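Local coordinates for protein Beta/alpha-amylase (Paenibacillus polymyxa, PDB 3VOC) that hydrolyses alpha-1,4-glucosidic linkages of starch, its family 14 beta-amylase domain, present here, releasing successive maltose units from non-reducing chain ends, at residues Leu319-Leu324 with Leu341-Val345; Lys279-Leu283 with Thr296-Tyr302; Tyr305-Gln310 with Ile348-Val354. One frame throughout, in Å; residues are numbered along the deposited sequence.

The three contacts follow one sector of a (beta/alpha)8 barrel from its catalytic mouth to its helical jacket, and so illustrate how an active site is built on layered packing. Contact 2 lies nearest the chemistry: the side chain of S281 is about 3 Å from that of E163, the predicted proton donor. Contact 1, whose centre is about 11 Å from that of contact 2, holds T322, a probable substrate-binding residue, and is joined to contact 2 by the probable hydrogen bond from I280 N to T320 O (3.1 Å). Contact 3 seats helix 305-315 against the same helix 338-352 that contact 1 uses, and a probable bond between Y305 OH and E297 OE1 (2.6 Å) ties it to contact 2.

Contact 1. Residues Leu319-Leu324 with Leu341-Val345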
ATOM      1  N   LEU A 319      10.779   1.659   1.382  1.00 14.80           N
ATOM      2  CA  LEU A 319       9.813   1.207   0.376  1.00 15.48           C
ATOM      3  C   LEU A 319       9.613  -0.294   0.473  1.00 15.76           C
ATOM      4  O   LEU A 319      10.581  -1.061   0.427  1.00 15.96           O
ATOM      5  CB  LEU A 319      10.293   1.588  -1.038  1.00 14.64           C
ATOM      6  CG  LEU A 319       9.521   0.997  -2.228  1.00 15.54           C
ATOM      7  CD1 LEU A 319       8.126   1.535  -2.179  1.00 14.98           C
ATOM      8  CD2 LEU A 319      10.187   1.383  -3.559  1.00 16.59           C
ATOM      9  N   THR A 320       8.355  -0.710   0.608  1.00 16.27           N
ATOM     10  CA  THR A 320       8.001  -2.115   0.523  1.00 16.22           C
ATOM     11  C   THR A 320       7.399  -2.342  -0.862  1.00 16.28           C
ATOM     12  O   THR A 320       6.492  -1.608  -1.303  1.00 16.11           O
ATOM     13  CB  THR A 320       7.003  -2.519   1.629  1.00 16.91           C
ATOM     14  OG1 THR A 320       7.643  -2.389   2.908  1.00 18.89           O
ATOM     15  CG2 THR A 320       6.490  -3.967   1.435  1.00 17.28           C
ATOM     16  N   PHE A 321       7.920  -3.337  -1.558  1.00 15.72           N
ATOM     17  CA  PHE A 321       7.319  -3.737  -2.809  1.00 16.92           C
ATOM     18  C   PHE A 321       6.903  -5.195  -2.721  1.00 17.95           C
ATOM     19  O   PHE A 321       7.275  -5.897  -1.777  1.00 18.38           O
ATOM     20  CB  PHE A 321       8.239  -3.450  -4.015  1.00 16.62           C
ATOM     21  CG  PHE A 321       7.498  -3.415  -5.327  1.00 16.03           C
ATOM     22  CD1 PHE A 321       6.512  -2.452  -5.549  1.00 15.47           C
ATOM     23  CD2 PHE A 321       7.749  -4.367  -6.316  1.00 15.58           C
ATOM     24  CE1 PHE A 321       5.787  -2.432  -6.758  1.00 15.55           C
ATOM     25  CE2 PHE A 321       7.036  -4.349  -7.539  1.00 15.10           C
ATOM     26  CZ  PHE A 321       6.056  -3.387  -7.753  1.00 13.09           C
ATOM     27  N   THR A 322       6.113  -5.637  -3.696  1.00 18.93           N
ATOM     28  CA  THR A 322       5.453  -6.934  -3.641  1.00 18.95           C
ATOM     29  C   THR A 322       5.606  -7.662  -4.976  1.00 19.30           C
ATOM     30  O   THR A 322       6.292  -7.166  -5.884  1.00 19.32           O
ATOM     31  CB  THR A 322       3.958  -6.747  -3.264  1.00 19.65           C
ATOM     32  OG1 THR A 322       3.317  -8.019  -3.203  1.00 18.63           O
ATOM     33  CG2 THR A 322       3.248  -5.869  -4.286  1.00 19.25           C
ATOM     34  N   CYS A 323       4.975  -8.828  -5.096  1.00 18.74           N
ATOM     35  CA  CYS A 323       5.094  -9.708  -6.275  1.00 19.35           C
ATOM     36  C   CYS A 323       6.464 -10.354  -6.453  1.00 18.62           C
ATOM     37  O   CYS A 323       6.747 -10.918  -7.523  1.00 18.31           O
ATOM     38  CB  CYS A 323       4.718  -9.014  -7.586  1.00 19.23           C
ATOM     39  SG  CYS A 323       3.196  -8.173  -7.521  1.00 24.18           S
ATOM     40  N   LEU A 324       7.289 -10.318  -5.406  1.00 17.25           N
ATOM     41  CA  LEU A 324       8.621 -10.914  -5.466  1.00 16.94           C
ATOM     42  C   LEU A 324       8.647 -12.406  -5.831  1.00 16.89           C
ATOM     43  O   LEU A 324       9.667 -12.920  -6.328  1.00 17.61           O
ATOM     44  CB  LEU A 324       9.380 -10.679  -4.158  1.00 16.15           C
ATOM     45  CG  LEU A 324      10.254  -9.428  -4.151  1.00 15.89           C
ATOM     46  CD1 LEU A 324       9.416  -8.146  -4.189  1.00 15.34           C
ATOM     47  CD2 LEU A 324      11.131  -9.439  -2.898  1.00 14.84           C
ATOM     48  N   LEU A 341       8.638  -5.936 -13.342  1.00 15.19           N
ATOM     49  CA  LEU A 341       8.163  -4.820 -12.504  1.00 14.52           C
ATOM     50  C   LEU A 341       8.983  -4.710 -11.214  1.00 14.43           C
ATOM     51  O   LEU A 341       9.446  -3.612 -10.852  1.00 14.15           O
ATOM     52  CB  LEU A 341       6.665  -4.966 -12.201  1.00 14.47           C
ATOM     53  CG  LEU A 341       5.990  -3.934 -11.294  1.00 14.83           C
ATOM     54  CD1 LEU A 341       6.106  -2.527 -11.881  1.00 16.01           C
ATOM     55  CD2 LEU A 341       4.519  -4.338 -11.093  1.00 14.15           C
ATOM     56  N   VAL A 342       9.185  -5.846 -10.551  1.00 13.85           N
ATOM     57  CA  VAL A 342      10.045  -5.888  -9.365  1.00 14.54           C
ATOM     58  C   VAL A 342      11.442  -5.350  -9.690  1.00 14.83           C
ATOM     59  O   VAL A 342      11.979  -4.538  -8.940  1.00 14.36           O
ATOM     60  CB  VAL A 342      10.166  -7.319  -8.772  1.00 13.79           C
ATOM     61  CG1 VAL A 342      11.240  -7.342  -7.663  1.00 14.67           C
ATOM     62  CG2 VAL A 342       8.794  -7.813  -8.228  1.00 14.54           C
ATOM     63  N   ASP A 343      12.027  -5.812 -10.803  1.00 16.03           N
ATOM     64  CA  ASP A 343      13.356  -5.321 -11.218  1.00 17.15           C
ATOM     65  C   ASP A 343      13.349  -3.807 -11.425  1.00 17.25           C
ATOM     66  O   ASP A 343      14.237  -3.119 -10.940  1.00 17.21           O
ATOM     67  CB  ASP A 343      13.849  -5.997 -12.496  1.00 17.06           C
ATOM     68  CG  ASP A 343      14.126  -7.480 -12.316  1.00 19.25           C
ATOM     69  OD1 ASP A 343      14.052  -7.984 -11.174  1.00 19.44           O
ATOM     70  OD2 ASP A 343      14.412  -8.149 -13.341  1.00 21.76           O
ATOM     71  N   THR A 344      12.331  -3.308 -12.126  1.00 17.78           N
ATOM     72  CA  THR A 344      12.200  -1.871 -12.395  1.00 18.08           C
ATOM     73  C   THR A 344      12.165  -1.059 -11.104  1.00 17.69           C
ATOM     74  O   THR A 344      13.001  -0.179 -10.901  1.00 18.49           O
ATOM     75  CB  THR A 344      10.949  -1.573 -13.250  1.00 18.79           C
ATOM     76  OG1 THR A 344      11.098  -2.217 -14.523  1.00 17.96           O
ATOM     77  CG2 THR A 344      10.794  -0.048 -13.472  1.00 18.59           C
ATOM     78  N   VAL A 345      11.218  -1.372 -10.228  1.00 17.15           N
ATOM     79  CA  VAL A 345      11.023  -0.623  -8.988  1.00 16.36           C
ATOM     80  C   VAL A 345      12.253  -0.751  -8.104  1.00 16.37           C
ATOM     81  O   VAL A 345      12.769   0.256  -7.573  1.00 15.60           O
ATOM     82  CB  VAL A 345       9.744  -1.095  -8.241  1.00 16.62           C
ATOM     83  CG1 VAL A 345       9.719  -0.578  -6.791  1.00 15.44           C
ATOM     84  CG2 VAL A 345       8.489  -0.668  -9.004  1.00 16.39           C
TER
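F321 lays its ring against L341, V342 and V345, joining strand 318-321 of the barrel wall to helix 338-352 outside it. This is the tight part of the contact. V345 lays CG2 over one face of the ring, 4.1 Å from its centroid and 20° off the normal, a CH-pi contact displaced toward the rim. L341 meets the ring at its edge, with CG 3.6 Å from F321 CZ. The ring reaches both because CG stands anti to the backbone N of F321 (chi1 -161°), which extends the side chain from the strand to the helix. Two residues earlier, L319 CD2 touches V345 CG1 at 3.8 Å, crossing it at about a right angle.

Past the strand, V342 CG2 packs against the turn, 3.5 Å from T322 O, while V342 CG1 meets L324 CD1 more loosely at 4.0 Å. The helix's other side is partly exposed: T344 turns back to T340 O, and D343 forms a salt bridge with K375 of helix 367-378.

Strand and helix segments run nearly antiparallel, at 169°, as in a beta-alpha-beta unit that returns to strand 356-359. T322, a probable substrate-binding residue, points its side chain away from the helix. With no hydrogen bond across the contact, strand and helix are held by shape, apolar packing and a CH-pi contact, without a directional polar bond.

Contact 2. Residues Lys279-Leu283 with Thr296-Tyr302; sequences KISGL and TEQAGGY. With EDO (1,2-ethanediol), chain E.
Beside the catalytic centre of this family 14 barrel, the loop that follows strand 275-279 is backed by helix 295-300 and by Y302, two residues beyond it. The phenol oxygen of Y302 accepts a hydrogen bond from S281 N at 2.9 Å, with an N-H...O angle of 157°, and it is also hydrogen-bonded to L164 O. I280 lies obliquely to the ring, its CG2 3.6 Å from Y302 CE2, whereas S281 O approaches the ring's edge.

L283 fills the other end. Its CG lies beside its own backbone N (chi1 -60°), and from there CD1 reaches in among T296 O, the CA of G300 and the ring carbon CE2 of Y302, the last at 3.8 Å. On the flank, L283 CB rests 3.9 Å from T296 CG2, and E297 CG comes within 3.2 Å of L283 O. A side chain at G300 would run into L283 CD1. At G301 the helix ends in a Schellman motif with positive phi, and Y302 N bonds back to E297 O, which brings the ring round to the loop.

The carboxylate of E297 is hydrogen-bonded through OE2 to H294, with Y305 at its other oxygen. Beside the helix, next to E297 CB, 1,2-ethanediol, probably from the crystallisation liquor, donates from O1 to Y302 O at 2.9 Å and takes a weak bond from Q298 NE2.

S281 OG is hydrogen-bonded to E163 OE1, the predicted proton donor, and K279 NZ forms a salt bridge with E359, the probable proton acceptor. S281 is thus a second-shell residue and Y302 stands behind it; by bonding S281 N, its hydroxyl probably helps hold the serine that contacts the acid.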
ATOM      1  N   LYS A 279       4.036   1.191   1.302  1.00 15.81           N
ATOM      2  CA  LYS A 279       4.024   0.186   0.244  1.00 16.97           C
ATOM      3  C   LYS A 279       3.512   0.719  -1.084  1.00 16.92           C
ATOM      4  O   LYS A 279       2.497   1.426  -1.144  1.00 16.52           O
ATOM      5  CB  LYS A 279       3.183  -1.015   0.676  1.00 17.56           C
ATOM      6  CG  LYS A 279       3.515  -1.505   2.102  1.00 22.46           C
ATOM      7  CD  LYS A 279       2.713  -2.747   2.551  1.00 27.16           C
ATOM      8  CE  LYS A 279       3.171  -3.202   3.954  1.00 30.94           C
ATOM      9  NZ  LYS A 279       2.631  -4.550   4.364  1.00 31.65           N
ATOM     10  N   ILE A 280       4.228   0.361  -2.146  1.00 16.11           N
ATOM     11  CA  ILE A 280       3.754   0.596  -3.501  1.00 15.89           C
ATOM     12  C   ILE A 280       3.122  -0.705  -3.994  1.00 15.61           C
ATOM     13  O   ILE A 280       3.673  -1.792  -3.778  1.00 15.54           O
ATOM     14  CB  ILE A 280       4.910   1.085  -4.415  1.00 16.22           C
ATOM     15  CG1 ILE A 280       5.354   2.500  -3.993  1.00 15.52           C
ATOM     16  CG2 ILE A 280       4.501   1.073  -5.925  1.00 16.62           C
ATOM     17  CD1 ILE A 280       6.528   3.063  -4.844  1.00 16.64           C
ATOM     18  N   SER A 281       1.954  -0.582  -4.623  1.00 15.20           N
ATOM     19  CA  SER A 281       1.213  -1.704  -5.164  1.00 15.72           C
ATOM     20  C   SER A 281       1.958  -2.337  -6.334  1.00 16.16           C
ATOM     21  O   SER A 281       2.610  -1.630  -7.110  1.00 16.30           O
ATOM     22  CB  SER A 281      -0.143  -1.201  -5.672  1.00 15.91           C
ATOM     23  OG  SER A 281      -0.998  -2.278  -6.038  1.00 17.81           O
ATOM     24  N   GLY A 282       1.806  -3.650  -6.491  1.00 16.07           N
ATOM     25  CA  GLY A 282       2.348  -4.353  -7.651  1.00 16.20           C
ATOM     26  C   GLY A 282       1.263  -4.538  -8.704  1.00 16.34           C
ATOM     27  O   GLY A 282       0.546  -5.547  -8.692  1.00 16.38           O
ATOM     28  N   LEU A 283       1.149  -3.573  -9.612  1.00 15.53           N
ATOM     29  CA  LEU A 283       0.070  -3.571 -10.598  1.00 15.02           C
ATOM     30  C   LEU A 283       0.623  -4.153 -11.902  1.00 15.61           C
ATOM     31  O   LEU A 283       0.827  -3.447 -12.896  1.00 15.18           O
ATOM     32  CB  LEU A 283      -0.506  -2.156 -10.738  1.00 15.13           C
ATOM     33  CG  LEU A 283      -1.099  -1.583  -9.429  1.00 15.11           C
ATOM     34  CD1 LEU A 283      -1.440  -0.109  -9.601  1.00 14.03           C
ATOM     35  CD2 LEU A 283      -2.374  -2.372  -9.033  1.00 16.91           C
ATOM     36  N   THR A 296      -3.014  -0.534 -16.038  1.00 16.17           N
ATOM     37  CA  THR A 296      -3.361  -0.853 -14.633  1.00 15.88           C
ATOM     38  C   THR A 296      -2.617   0.060 -13.647  1.00 16.23           C
ATOM     39  O   THR A 296      -3.218   0.647 -12.734  1.00 14.93           O
ATOM     40  CB  THR A 296      -3.095  -2.329 -14.325  1.00 15.78           C
ATOM     41  OG1 THR A 296      -3.677  -3.141 -15.361  1.00 15.07           O
ATOM     42  CG2 THR A 296      -3.673  -2.733 -12.952  1.00 16.98           C
ATOM     43  N   GLU A 297      -1.304   0.152 -13.851  1.00 15.99           N
ATOM     44  CA  GLU A 297      -0.441   1.036 -13.083  1.00 16.18           C
ATOM     45  C   GLU A 297      -0.939   2.481 -13.136  1.00 16.43           C
ATOM     46  O   GLU A 297      -1.003   3.153 -12.107  1.00 16.84           O
ATOM     47  CB  GLU A 297       0.985   0.962 -13.624  1.00 16.20           C
ATOM     48  CG  GLU A 297       1.668  -0.376 -13.392  1.00 16.34           C
ATOM     49  CD  GLU A 297       2.845  -0.625 -14.339  1.00 16.78           C
ATOM     50  OE1 GLU A 297       3.997  -0.406 -13.920  1.00 15.41           O
ATOM     51  OE2 GLU A 297       2.615  -1.071 -15.494  1.00 17.65           O
ATOM     52  N   GLN A 298      -1.285   2.959 -14.329  1.00 16.32           N
ATOM     53  CA  GLN A 298      -1.743   4.340 -14.486  1.00 16.90           C
ATOM     54  C   GLN A 298      -3.054   4.606 -13.724  1.00 16.71           C
ATOM     55  O   GLN A 298      -3.171   5.626 -13.017  1.00 16.88           O
ATOM     56  CB  GLN A 298      -1.844   4.711 -15.972  1.00 17.33           C
ATOM     57  CG  GLN A 298      -0.442   4.911 -16.579  1.00 20.51           C
ATOM     58  CD  GLN A 298      -0.395   5.019 -18.086  1.00 24.88           C
ATOM     59  OE1 GLN A 298      -1.414   5.135 -18.762  1.00 25.53           O
ATOM     60  NE2 GLN A 298       0.823   4.975 -18.628  1.00 27.51           N
ATOM     61  N   ALA A 299      -4.014   3.682 -13.831  1.00 15.31           N
ATOM     62  CA  ALA A 299      -5.283   3.842 -13.102  1.00 15.10           C
ATOM     63  C   ALA A 299      -5.062   3.866 -11.596  1.00 14.49           C
ATOM     64  O   ALA A 299      -5.760   4.580 -10.871  1.00 14.51           O
ATOM     65  CB  ALA A 299      -6.282   2.758 -13.488  1.00 14.65           C
ATOM     66  N   GLY A 300      -4.092   3.083 -11.132  1.00 14.54           N
ATOM     67  CA  GLY A 300      -3.734   3.053  -9.723  1.00 13.92           C
ATOM     68  C   GLY A 300      -3.012   4.305  -9.248  1.00 14.72           C
ATOM     69  O   GLY A 300      -2.884   4.530  -8.048  1.00 14.00           O
ATOM     70  N   GLY A 301      -2.520   5.104 -10.195  1.00 15.12           N
ATOM     71  CA  GLY A 301      -1.901   6.383  -9.868  1.00 15.82           C
ATOM     72  C   GLY A 301      -0.433   6.446 -10.227  1.00 15.90           C
ATOM     73  O   GLY A 301       0.245   7.389  -9.840  1.00 16.28           O
ATOM     74  N   TYR A 302       0.077   5.451 -10.958  1.00 16.04           N
ATOM     75  CA  TYR A 302       1.519   5.382 -11.215  1.00 16.21           C
ATOM     76  C   TYR A 302       1.861   5.816 -12.618  1.00 17.16           C
ATOM     77  O   TYR A 302       1.691   5.060 -13.586  1.00 17.55           O
ATOM     78  CB  TYR A 302       2.082   3.985 -10.936  1.00 15.75           C
ATOM     79  CG  TYR A 302       1.810   3.476  -9.533  1.00 16.17           C
ATOM     80  CD1 TYR A 302       1.544   4.357  -8.478  1.00 15.31           C
ATOM     81  CD2 TYR A 302       1.826   2.110  -9.259  1.00 15.05           C
ATOM     82  CE1 TYR A 302       1.286   3.880  -7.187  1.00 15.37           C
ATOM     83  CE2 TYR A 302       1.561   1.625  -7.985  1.00 15.40           C
ATOM     84  CZ  TYR A 302       1.310   2.514  -6.945  1.00 15.53           C
ATOM     85  OH  TYR A 302       1.068   2.008  -5.676  1.00 16.41           O
TER
HETATM   86  C1  EDO E 504       3.371   3.220 -15.400  1.00 38.12           C
HETATM   87  O1  EDO E 504       2.910   4.372 -16.110  1.00 37.06           O
HETATM   88  C2  EDO E 504       4.831   3.433 -15.046  1.00 38.73           C
HETATM   89  O2  EDO E 504       5.599   3.238 -16.241  1.00 39.61           O

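Contact 3. Residues Tyr305-Gln310 with Ile348-Val354; sequences YNRLIQ and IANAKGV
Y305 starts the contact with its CB, which rests 3.8 Å from I348 CD1, while its hydroxyl turns away toward E297. N306 comes next, its OD1 lying across the isoleucine at 3.4 Å from I348 CG2, a polar atom on an apolar branch where the contact is exposed. One turn on, I309 supplies the apolar centre. Its CD1 meets I348 CG2 at 3.7 Å, the two side chains crossing at about a right angle, and its CG2, anti to the backbone N, packs against A349 CA and V354 CG2, the latter 3.9 Å away.

Q310 closes the segment beside K352, whose chain runs extended over the turn and bends only at its end (chi4 -84°), setting CE 3.2 Å from N306 O. Replacing K352 by alanine removes this arm, and the carbonyl of N306 is likely to lose its cover.

Just after helix 338-352, G353 takes positive phi in a Schellman motif, which turns V354 back toward I309. The helix segments cross at -52°, with axes 9.8 Å apart, joining two successive helices in the outer layer of a TIM barrel.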
ATOM      1  N   TYR A 305       7.605   6.195 -11.955  1.00 15.88           N
ATOM      2  CA  TYR A 305       8.170   5.534 -10.780  1.00 16.13           C
ATOM      3  C   TYR A 305       9.405   6.264 -10.255  1.00 16.05           C
ATOM      4  O   TYR A 305       9.663   6.252  -9.052  1.00 14.92           O
ATOM      5  CB  TYR A 305       8.542   4.086 -11.089  1.00 16.21           C
ATOM      6  CG  TYR A 305       7.379   3.139 -11.194  1.00 16.27           C
ATOM      7  CD1 TYR A 305       6.480   2.977 -10.136  1.00 16.11           C
ATOM      8  CD2 TYR A 305       7.197   2.373 -12.337  1.00 18.29           C
ATOM      9  CE1 TYR A 305       5.415   2.097 -10.234  1.00 16.37           C
ATOM     10  CE2 TYR A 305       6.135   1.491 -12.440  1.00 17.41           C
ATOM     11  CZ  TYR A 305       5.247   1.360 -11.386  1.00 16.39           C
ATOM     12  OH  TYR A 305       4.194   0.473 -11.488  1.00 16.57           O
ATOM     13  N   ASN A 306      10.178   6.891 -11.142  1.00 16.05           N
ATOM     14  CA  ASN A 306      11.355   7.637 -10.663  1.00 17.11           C
ATOM     15  C   ASN A 306      10.896   8.721  -9.686  1.00 15.86           C
ATOM     16  O   ASN A 306      11.461   8.893  -8.616  1.00 15.16           O
ATOM     17  CB  ASN A 306      12.145   8.285 -11.816  1.00 18.46           C
ATOM     18  CG  ASN A 306      12.975   7.282 -12.612  1.00 24.22           C
ATOM     19  OD1 ASN A 306      13.755   6.493 -12.054  1.00 31.04           O
ATOM     20  ND2 ASN A 306      12.841   7.336 -13.928  1.00 30.58           N
ATOM     21  N   ARG A 307       9.859   9.455 -10.074  1.00 14.69           N
ATOM     22  CA  ARG A 307       9.374  10.548  -9.256  1.00 14.10           C
ATOM     23  C   ARG A 307       8.706  10.039  -7.990  1.00 14.32           C
ATOM     24  O   ARG A 307       8.852  10.638  -6.937  1.00 13.99           O
ATOM     25  CB  ARG A 307       8.375  11.391 -10.034  1.00 14.13           C
ATOM     26  CG  ARG A 307       8.230  12.795  -9.487  1.00 13.37           C
ATOM     27  CD  ARG A 307       7.270  13.570 -10.365  1.00 15.95           C
ATOM     28  NE  ARG A 307       5.888  13.381  -9.925  1.00 15.49           N
ATOM     29  CZ  ARG A 307       4.823  13.679 -10.658  1.00 16.78           C
ATOM     30  NH1 ARG A 307       4.973  14.124 -11.899  1.00 15.48           N
ATOM     31  NH2 ARG A 307       3.603  13.524 -10.151  1.00 14.56           N
ATOM     32  N   LEU A 308       7.939   8.960  -8.109  1.00 14.25           N
ATOM     33  CA  LEU A 308       7.222   8.424  -6.954  1.00 14.39           C
ATOM     34  C   LEU A 308       8.219   7.944  -5.905  1.00 14.23           C
ATOM     35  O   LEU A 308       8.049   8.203  -4.704  1.00 14.21           O
ATOM     36  CB  LEU A 308       6.309   7.269  -7.380  1.00 13.92           C
ATOM     37  CG  LEU A 308       5.445   6.635  -6.271  1.00 15.79           C
ATOM     38  CD1 LEU A 308       4.477   7.649  -5.649  1.00 15.06           C
ATOM     39  CD2 LEU A 308       4.657   5.482  -6.835  1.00 16.40           C
ATOM     40  N   ILE A 309       9.263   7.254  -6.357  1.00 13.79           N
ATOM     41  CA  ILE A 309      10.249   6.678  -5.430  1.00 14.45           C
ATOM     42  C   ILE A 309      11.109   7.787  -4.841  1.00 14.19           C
ATOM     43  O   ILE A 309      11.497   7.721  -3.678  1.00 14.20           O
ATOM     44  CB  ILE A 309      11.038   5.498  -6.080  1.00 14.92           C
ATOM     45  CG1 ILE A 309      10.069   4.323  -6.338  1.00 16.58           C
ATOM     46  CG2 ILE A 309      12.144   4.979  -5.155  1.00 16.36           C
ATOM     47  CD1 ILE A 309      10.603   3.272  -7.352  1.00 16.49           C
ATOM     48  N   GLN A 310      11.363   8.834  -5.633  1.00 14.33           N
ATOM     49  CA  GLN A 310      11.984  10.056  -5.100  1.00 14.44           C
ATOM     50  C   GLN A 310      11.221  10.641  -3.899  1.00 14.14           C
ATOM     51  O   GLN A 310      11.845  11.153  -2.954  1.00 14.83           O
ATOM     52  CB  GLN A 310      12.154  11.127  -6.186  1.00 13.88           C
ATOM     53  CG  GLN A 310      12.899  12.400  -5.684  1.00 14.90           C
ATOM     54  CD  GLN A 310      14.296  12.121  -5.160  1.00 17.22           C
ATOM     55  OE1 GLN A 310      14.695  12.617  -4.082  1.00 16.87           O
ATOM     56  NE2 GLN A 310      15.053  11.319  -5.908  1.00 13.96           N
ATOM     57  N   ILE A 348      15.332   1.268  -9.433  1.00 18.14           N
ATOM     58  CA  ILE A 348      15.144   2.695  -9.169  1.00 18.12           C
ATOM     59  C   ILE A 348      15.389   3.017  -7.698  1.00 17.91           C
ATOM     60  O   ILE A 348      16.152   3.938  -7.380  1.00 17.28           O
ATOM     61  CB  ILE A 348      13.762   3.179  -9.618  1.00 18.23           C
ATOM     62  CG1 ILE A 348      13.623   2.999 -11.138  1.00 18.90           C
ATOM     63  CG2 ILE A 348      13.521   4.656  -9.158  1.00 18.73           C
ATOM     64  CD1 ILE A 348      12.205   3.179 -11.675  1.00 19.31           C
ATOM     65  N   ALA A 349      14.748   2.267  -6.802  1.00 17.45           N
ATOM     66  CA  ALA A 349      14.978   2.452  -5.369  1.00 17.14           C
ATOM     67  C   ALA A 349      16.471   2.372  -5.004  1.00 17.60           C
ATOM     68  O   ALA A 349      16.985   3.234  -4.283  1.00 16.51           O
ATOM     69  CB  ALA A 349      14.169   1.443  -4.572  1.00 16.77           C
ATOM     70  N   ASN A 350      17.175   1.353  -5.503  1.00 17.73           N
ATOM     71  CA  ASN A 350      18.616   1.236  -5.193  1.00 19.57           C
ATOM     72  C   ASN A 350      19.445   2.372  -5.764  1.00 19.67           C
ATOM     73  O   ASN A 350      20.353   2.862  -5.100  1.00 19.60           O
ATOM     74  CB  ASN A 350      19.205  -0.106  -5.640  1.00 19.57           C
ATOM     75  CG  ASN A 350      18.813  -1.239  -4.714  1.00 21.42           C
ATOM     76  OD1 ASN A 350      18.485  -1.015  -3.547  1.00 22.29           O
ATOM     77  ND2 ASN A 350      18.834  -2.457  -5.232  1.00 21.60           N
ATOM     78  N   ALA A 351      19.118   2.790  -6.986  1.00 20.56           N
ATOM     79  CA  ALA A 351      19.789   3.937  -7.622  1.00 21.57           C
ATOM     80  C   ALA A 351      19.670   5.189  -6.754  1.00 22.23           C
ATOM     81  O   ALA A 351      20.582   6.020  -6.723  1.00 22.99           O
ATOM     82  CB  ALA A 351      19.206   4.205  -8.998  1.00 21.64           C
ATOM     83  N   LYS A 352      18.551   5.307  -6.041  1.00 22.39           N
ATOM     84  CA  LYS A 352      18.273   6.470  -5.189  1.00 22.43           C
ATOM     85  C   LYS A 352      18.653   6.274  -3.728  1.00 22.66           C
ATOM     86  O   LYS A 352      18.563   7.209  -2.933  1.00 23.65           O
ATOM     87  CB  LYS A 352      16.799   6.877  -5.288  1.00 22.27           C
ATOM     88  CG  LYS A 352      16.382   7.271  -6.692  1.00 22.78           C
ATOM     89  CD  LYS A 352      15.024   7.922  -6.679  1.00 22.54           C
ATOM     90  CE  LYS A 352      14.613   8.355  -8.067  1.00 22.17           C
ATOM     91  NZ  LYS A 352      15.168   9.684  -8.437  1.00 20.73           N
ATOM     92  N   GLY A 353      19.085   5.079  -3.358  1.00 21.91           N
ATOM     93  CA  GLY A 353      19.388   4.827  -1.957  1.00 21.58           C
ATOM     94  C   GLY A 353      18.134   4.758  -1.099  1.00 21.05           C
ATOM     95  O   GLY A 353      18.175   5.098   0.083  1.00 21.87           O
ATOM     96  N   VAL A 354      17.016   4.330  -1.683  1.00 19.14           N
ATOM     97  CA  VAL A 354      15.809   4.038  -0.900  1.00 18.32           C
ATOM     98  C   VAL A 354      15.865   2.584  -0.436  1.00 17.58           C
ATOM     99  O   VAL A 354      15.975   1.674  -1.258  1.00 17.42           O
ATOM    100  CB  VAL A 354      14.519   4.316  -1.708  1.00 17.95           C
ATOM    101  CG1 VAL A 354      13.268   3.875  -0.931  1.00 17.15           C
ATOM    102  CG2 VAL A 354      14.423   5.812  -2.053  1.00 18.78           C
TER